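28 kDa product (Pseudomonas syringae pv. phaseolicola, PDB 1UKF) is a secreted C58-family cysteine protease with a papain-like fold that needs autocleavage for virulence and probably impairs plant defence. Local coordinates at residues Ser6-Asp11 and Ser36-Leu41; Asn16-Leu21 and Gln130-Ala135; His111-Ser116 and Ser141-Phe146. All blocks are in the same frame, centred on the assembly; numbering follows the deposited sequence.

Contact 1: Ser6-Asp11 and Ser36-Leu41; sequences SVASRD and SRMDHL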
# COMPACT_ATOMS: atom_id res chain seq x y z
N SER A 6 0.13 12.57 9.28
CA SER A 6 1.36 11.84 9.58
C SER A 6 1.52 11.47 11.05
O SER A 6 1.34 12.32 11.93
CB SER A 6 2.58 12.67 9.15
OG SER A 6 3.78 12.02 9.51
N VAL A 7 1.83 10.21 11.32
CA VAL A 7 2.05 9.78 12.69
C VAL A 7 3.49 9.30 12.88
O VAL A 7 4.01 9.28 14.00
CB VAL A 7 1.07 8.66 13.12
CG1 VAL A 7 -0.33 9.24 13.27
CG2 VAL A 7 1.07 7.52 12.13
N ALA A 8 4.14 8.91 11.78
CA ALA A 8 5.53 8.46 11.83
C ALA A 8 6.15 8.60 10.44
O ALA A 8 6.03 7.71 9.60
CB ALA A 8 5.61 7.01 12.30
N SER A 9 6.80 9.74 10.22
CA SER A 9 7.44 10.02 8.94
C SER A 9 8.73 9.23 8.81
O SER A 9 9.56 9.22 9.72
CB SER A 9 7.74 11.52 8.84
OG SER A 9 8.38 11.82 7.62
N ARG A 10 8.90 8.56 7.67
CA ARG A 10 10.10 7.77 7.43
C ARG A 10 10.13 7.26 6.00
O ARG A 10 9.23 6.53 5.57
CB ARG A 10 10.15 6.57 8.39
CG ARG A 10 11.57 6.05 8.67
CD ARG A 10 12.32 7.01 9.60
NE ARG A 10 11.61 7.16 10.86
CZ ARG A 10 11.68 6.30 11.87
NH1 ARG A 10 12.45 5.22 11.78
NH2 ARG A 10 10.95 6.50 12.97
N ASP A 11 11.16 7.65 5.26
CA ASP A 11 11.32 7.17 3.89
C ASP A 11 12.16 5.91 4.02
O ASP A 11 13.38 5.98 4.22
CB ASP A 11 12.06 8.20 3.04
CG ASP A 11 12.32 7.72 1.62
OD1 ASP A 11 12.08 6.53 1.33
OD2 ASP A 11 12.77 8.54 0.79
N SER A 36 7.60 2.83 16.33
CA SER A 36 8.32 1.56 16.44
C SER A 36 8.16 0.74 15.16
O SER A 36 9.06 -0.01 14.80
CB SER A 36 7.86 0.76 17.67
OG SER A 36 6.51 0.36 17.56
N ARG A 37 7.03 0.89 14.48
CA ARG A 37 6.82 0.15 13.23
C ARG A 37 7.76 0.69 12.16
O ARG A 37 8.32 -0.08 11.37
CB ARG A 37 5.36 0.25 12.78
CG ARG A 37 4.41 -0.57 13.64
CD ARG A 37 3.03 -0.71 13.01
NE ARG A 37 2.20 0.49 13.12
CZ ARG A 37 1.54 0.85 14.22
NH1 ARG A 37 1.62 0.11 15.31
NH2 ARG A 37 0.78 1.93 14.21
N MET A 38 7.95 2.00 12.13
CA MET A 38 8.86 2.58 11.15
C MET A 38 10.30 2.23 11.51
O MET A 38 11.13 2.02 10.63
CB MET A 38 8.66 4.09 11.05
CG MET A 38 7.29 4.49 10.51
SD MET A 38 6.86 3.75 8.89
CE MET A 38 5.84 2.36 9.41
N ASP A 39 10.61 2.15 12.81
CA ASP A 39 11.96 1.79 13.24
C ASP A 39 12.25 0.37 12.76
O ASP A 39 13.37 0.05 12.35
CB ASP A 39 12.10 1.85 14.76
CG ASP A 39 12.16 3.26 15.30
OD1 ASP A 39 12.34 4.21 14.51
OD2 ASP A 39 12.05 3.43 16.54
N HIS A 40 11.24 -0.49 12.82
CA HIS A 40 11.36 -1.87 12.38
C HIS A 40 11.68 -1.98 10.89
O HIS A 40 12.52 -2.79 10.47
CB HIS A 40 10.04 -2.61 12.69
CG HIS A 40 9.97 -4.00 12.13
ND1 HIS A 40 10.76 -5.03 12.58
CD2 HIS A 40 9.17 -4.53 11.17
CE1 HIS A 40 10.45 -6.13 11.93
NE2 HIS A 40 9.49 -5.86 11.07
N LEU A 41 11.01 -1.15 10.09
CA LEU A 41 11.17 -1.15 8.65
C LEU A 41 12.33 -0.30 8.14
O LEU A 41 12.68 -0.38 6.96
CB LEU A 41 9.87 -0.67 8.00
CG LEU A 41 8.63 -1.52 8.29
CD1 LEU A 41 7.37 -0.74 7.96
CD2 LEU A 41 8.70 -2.81 7.49
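R10 reaches across to D39 with both terminal nitrogens of its guanidinium, and the two bonds converge on one carboxylate oxygen. The evidence for a salt bridge is the separation of 2.9 Å from R10 NH1 to D39 OD1, with OD1 offering its anti lone pair, and 3.1 Å from R10 NH2 to the same OD1, which NH2 meets on the syn side but out of the carboxylate plane. OD1 lies close to the guanidinium plane; the grip is end-on, through NH1 and NH2, but the planes of the two flat groups are 42° apart. The third nitrogen turns back on its own chain: R10 NE donates to S9 O over 3.1 Å, a bond made possible by bends at chi2 and chi3. NH1 has a second anionic partner, D42, just beyond the helix.

The contact joins edge strand 6-9 of the antiparallel sheet and the loop directly after it to helix 34-41. At V7 and A8 this strand forms a classic beta bulge opposite E152 of strand 151-156.

Apolar packing centres on M38. Its CB sits over the middle of one guanidinium face, 3.8 Å from R10 CZ, and the two side chains run past each other in opposite directions. M38 CG meets the methyl of A8, with 3.5 Å between M38 CG and A8 CB, while W25 of helix 18-27 also packs against M38.

Contact 2: Asn16-Leu21 and Gln130-Ala135; sequences NICAGL and QGHAIA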
# COMPACT_ATOMS: atom_id res chain seq x y z
N ASN A 16 13.82 0.42 -3.20
CA ASN A 16 12.74 0.04 -4.10
C ASN A 16 12.17 -1.36 -3.88
O ASN A 16 12.17 -2.20 -4.78
CB ASN A 16 13.22 0.16 -5.55
CG ASN A 16 13.56 1.58 -5.93
OD1 ASN A 16 12.70 2.46 -5.91
ND2 ASN A 16 14.82 1.82 -6.28
N ILE A 17 11.69 -1.60 -2.67
CA ILE A 17 11.11 -2.89 -2.31
C ILE A 17 9.75 -2.61 -1.67
O ILE A 17 9.39 -3.21 -0.66
CB ILE A 17 12.03 -3.65 -1.32
CG1 ILE A 17 12.47 -2.72 -0.18
CG2 ILE A 17 13.26 -4.18 -2.06
CD1 ILE A 17 13.15 -3.44 0.97
N CYS A 18 9.00 -1.71 -2.29
CA CYS A 18 7.70 -1.29 -1.77
C CYS A 18 6.66 -2.37 -1.48
O CYS A 18 6.04 -2.34 -0.42
CB CYS A 18 7.09 -0.19 -2.65
SG CYS A 18 7.10 -0.46 -4.44
N ALA A 19 6.45 -3.30 -2.41
CA ALA A 19 5.46 -4.35 -2.17
C ALA A 19 5.85 -5.19 -0.96
O ALA A 19 5.00 -5.52 -0.13
CB ALA A 19 5.31 -5.23 -3.41
N GLY A 20 7.13 -5.54 -0.86
CA GLY A 20 7.61 -6.33 0.26
C GLY A 20 7.49 -5.59 1.59
O GLY A 20 7.05 -6.17 2.58
N LEU A 21 7.90 -4.33 1.61
CA LEU A 21 7.81 -3.52 2.83
C LEU A 21 6.36 -3.32 3.24
O LEU A 21 6.03 -3.38 4.43
CB LEU A 21 8.47 -2.15 2.61
CG LEU A 21 10.00 -2.12 2.52
CD1 LEU A 21 10.45 -0.75 2.04
CD2 LEU A 21 10.61 -2.45 3.88
N GLN A 130 4.95 3.26 -14.27
CA GLN A 130 5.64 2.84 -13.06
C GLN A 130 4.64 2.58 -11.94
O GLN A 130 3.64 3.28 -11.81
CB GLN A 130 6.63 3.92 -12.60
CG GLN A 130 7.32 3.59 -11.28
CD GLN A 130 8.26 4.69 -10.81
OE1 GLN A 130 8.81 4.61 -9.71
NE2 GLN A 130 8.45 5.70 -11.64
N GLY A 131 4.92 1.56 -11.14
CA GLY A 131 4.03 1.22 -10.05
C GLY A 131 4.65 1.50 -8.69
O GLY A 131 5.86 1.68 -8.56
N HIS A 132 3.79 1.54 -7.68
CA HIS A 132 4.22 1.78 -6.31
C HIS A 132 3.19 1.21 -5.33
O HIS A 132 2.02 1.60 -5.34
CB HIS A 132 4.40 3.26 -6.03
CG HIS A 132 4.80 3.56 -4.62
ND1 HIS A 132 5.96 3.05 -4.07
CD2 HIS A 132 4.20 4.28 -3.65
CE1 HIS A 132 6.05 3.44 -2.81
NE2 HIS A 132 4.99 4.19 -2.53
N ALA A 133 3.65 0.32 -4.47
CA ALA A 133 2.78 -0.33 -3.51
C ALA A 133 2.77 0.33 -2.14
O ALA A 133 3.80 0.78 -1.64
CB ALA A 133 3.19 -1.78 -3.37
N ILE A 134 1.58 0.40 -1.55
CA ILE A 134 1.38 0.94 -0.22
C ILE A 134 0.40 -0.01 0.47
O ILE A 134 -0.10 -0.95 -0.15
CB ILE A 134 0.80 2.38 -0.24
CG1 ILE A 134 -0.58 2.42 -0.90
CG2 ILE A 134 1.78 3.31 -0.97
CD1 ILE A 134 -1.24 3.79 -0.89
N ALA A 135 0.14 0.20 1.75
CA ALA A 135 -0.77 -0.68 2.47
C ALA A 135 -1.60 0.09 3.47
O ALA A 135 -1.26 1.20 3.86
CB ALA A 135 0.01 -1.79 3.18
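The start of helix 18-27 lies against strand 130-139, with the CA atoms of A19 and A133 only 5.0 Å apart, a spacing that small residues at both positions permit. The methyl of A133 points at the helix backbone, its CB 3.6 Å from A19 CA, and A19 CB lies 4.0 Å from A133 CB. C18 is the first residue of the helix after the N-cap position I17. Its chi1 of 47° sets SG between the backbone N and the carbonyl carbon and carries the sulfur over to the strand. There A133 N donates to C18 SG over 3.5 Å in a practically straight bond, the N-H...S angle being 179°.

The same sulfur is 3.7 Å from H132 ND1 and stands obliquely to the imidazole. H132 CB leaves the strand on the side away from the helix, but the ring swings back with ND1 and CE1 beside C18 CB. Its other nitrogen, NE2, is hydrogen-bonded to D147 OD1, which would hold the ring's rotation. Cysteine on a helix N-terminus, histidine on the strand packed against it, and D147 at the end of strand 142-147 form a Cys-His-Asp catalytic triad on a papain-like fold, with aspartate where papain has asparagine.

Contact 3: His111-Ser116 and Ser141-Phe146; sequences HDVAQS and SQFKLF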
# COMPACT_ATOMS: atom_id res chain seq x y z
N HIS A 111 -14.00 4.47 0.56
CA HIS A 111 -15.20 3.67 0.78
C HIS A 111 -14.85 2.19 0.77
O HIS A 111 -15.46 1.39 1.48
CB HIS A 111 -16.24 3.96 -0.30
CG HIS A 111 -17.47 3.11 -0.19
ND1 HIS A 111 -18.32 3.16 0.89
CD2 HIS A 111 -17.97 2.16 -1.02
CE1 HIS A 111 -19.30 2.30 0.72
NE2 HIS A 111 -19.11 1.68 -0.43
N ASP A 112 -13.85 1.83 -0.03
CA ASP A 112 -13.43 0.44 -0.13
C ASP A 112 -12.49 -0.01 0.99
O ASP A 112 -12.60 -1.12 1.50
CB ASP A 112 -12.73 0.17 -1.47
CG ASP A 112 -13.62 0.44 -2.67
OD1 ASP A 112 -14.83 0.14 -2.60
OD2 ASP A 112 -13.09 0.94 -3.68
N VAL A 113 -11.56 0.87 1.37
CA VAL A 113 -10.56 0.51 2.37
C VAL A 113 -10.77 0.96 3.80
O VAL A 113 -10.23 0.35 4.73
CB VAL A 113 -9.15 0.97 1.90
CG1 VAL A 113 -8.89 0.48 0.48
CG2 VAL A 113 -9.03 2.49 1.98
N ALA A 114 -11.53 2.04 3.99
CA ALA A 114 -11.78 2.55 5.33
C ALA A 114 -13.03 1.94 5.95
O ALA A 114 -13.98 2.65 6.30
CB ALA A 114 -11.89 4.07 5.29
N GLN A 115 -13.04 0.62 6.08
CA GLN A 115 -14.14 -0.11 6.70
C GLN A 115 -13.48 -0.95 7.79
O GLN A 115 -12.46 -1.60 7.55
CB GLN A 115 -14.85 -1.01 5.69
CG GLN A 115 -15.37 -0.28 4.45
CD GLN A 115 -16.55 0.64 4.72
OE1 GLN A 115 -16.95 1.42 3.86
NE2 GLN A 115 -17.12 0.54 5.92
N SER A 116 -14.06 -0.93 8.98
CA SER A 116 -13.49 -1.67 10.10
C SER A 116 -13.13 -3.11 9.78
O SER A 116 -13.91 -3.85 9.17
CB SER A 116 -14.46 -1.63 11.29
OG SER A 116 -13.84 -2.17 12.44
N SER A 141 -12.36 2.43 14.51
CA SER A 141 -12.49 3.79 13.99
C SER A 141 -11.17 4.33 13.45
O SER A 141 -11.14 5.35 12.78
CB SER A 141 -13.01 4.72 15.08
OG SER A 141 -13.08 6.06 14.61
N GLN A 142 -10.08 3.62 13.74
CA GLN A 142 -8.74 4.03 13.32
C GLN A 142 -8.28 3.48 11.97
O GLN A 142 -8.11 2.27 11.80
CB GLN A 142 -7.74 3.63 14.41
CG GLN A 142 -6.28 3.90 14.08
CD GLN A 142 -5.35 3.41 15.18
OE1 GLN A 142 -5.47 2.28 15.65
NE2 GLN A 142 -4.41 4.25 15.58
N PHE A 143 -8.05 4.38 11.02
CA PHE A 143 -7.58 4.00 9.69
C PHE A 143 -6.08 4.28 9.61
O PHE A 143 -5.64 5.42 9.81
CB PHE A 143 -8.31 4.79 8.60
CG PHE A 143 -7.82 4.48 7.21
CD1 PHE A 143 -8.00 3.22 6.65
CD2 PHE A 143 -7.15 5.45 6.47
CE1 PHE A 143 -7.51 2.93 5.38
CE2 PHE A 143 -6.67 5.17 5.19
CZ PHE A 143 -6.85 3.90 4.65
N LYS A 144 -5.29 3.24 9.33
CA LYS A 144 -3.84 3.36 9.23
C LYS A 144 -3.40 3.15 7.79
O LYS A 144 -3.88 2.23 7.13
CB LYS A 144 -3.15 2.31 10.10
CG LYS A 144 -3.45 2.33 11.58
CD LYS A 144 -2.71 1.19 12.27
CE LYS A 144 -2.94 1.18 13.78
NZ LYS A 144 -2.23 0.04 14.41
N LEU A 145 -2.48 3.98 7.32
CA LEU A 145 -1.97 3.84 5.96
C LEU A 145 -0.45 3.99 5.97
O LEU A 145 0.09 4.91 6.60
CB LEU A 145 -2.60 4.88 5.03
CG LEU A 145 -2.19 4.79 3.56
CD1 LEU A 145 -3.32 5.29 2.68
CD2 LEU A 145 -0.91 5.60 3.32
N PHE A 146 0.23 3.08 5.29
CA PHE A 146 1.68 3.10 5.21
C PHE A 146 2.15 3.20 3.77
O PHE A 146 1.75 2.39 2.92
CB PHE A 146 2.27 1.83 5.86
CG PHE A 146 3.72 1.58 5.53
CD1 PHE A 146 4.71 2.46 5.97
CD2 PHE A 146 4.10 0.48 4.77
CE1 PHE A 146 6.05 2.23 5.67
CE2 PHE A 146 5.44 0.25 4.46
CZ PHE A 146 6.41 1.12 4.91
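V113, the last residue of helix 102-113, meets the ring of F143 with one methyl branch. V113 CG2 approaches F143 CZ to 3.7 Å and F143 CE1 to 3.8 Å, so it touches the far end of the ring, and its position is oblique to the ring plane. With chi1 at -51°, V113 CG1 lies anti to the carbonyl carbon, and it is CG2 that occupies the place between the backbone N and that carbon. V113 O also lies 3.8 Å from F143 CE1.

A114 is where the chain leaves helical geometry and forms the centre of an inverse gamma turn, a tight reversal closed by a weak bond from Q115 N to V113 O. The contact packs the C-terminal end of helix 102-113 and the turn after it onto strand 142-147 of the antiparallel sheet. A160 and L163 of helix 160-173 also touch F143, as does C136 of the adjoining strand 130-139.

Beyond the helix end, the methyl of A114 lies over one face of the phenyl group, with A114 CB 4.2 Å from F143 CD1. A114 CA is 4.1 Å from the same CD1. F143 CG stands anti to its backbone N, chi1 177°, which extends the ring from the strand toward V113 and A114.

All three contacts join a helix, or the turn after one, to a strand of one antiparallel sheet or, in contact 1, to the edge strand and the loop after it. Along the chain, contacts 1 and 2 interleave, as do contacts 2 and 3, whereas contact 1 closes before contact 3 opens. Centres lie about 15 Å apart for contacts 1 and 2, about 18 Å for the other pairs. L41 packs on L21 to join contacts 1 and 2; F146 of contact 3 packs on M38 and L41 of contact 1. Contact 2 holds C18 and H132, and its strand 130-139 adjoins strand 142-147, which ends at D147, so the sheet carries two of the three active-site residues.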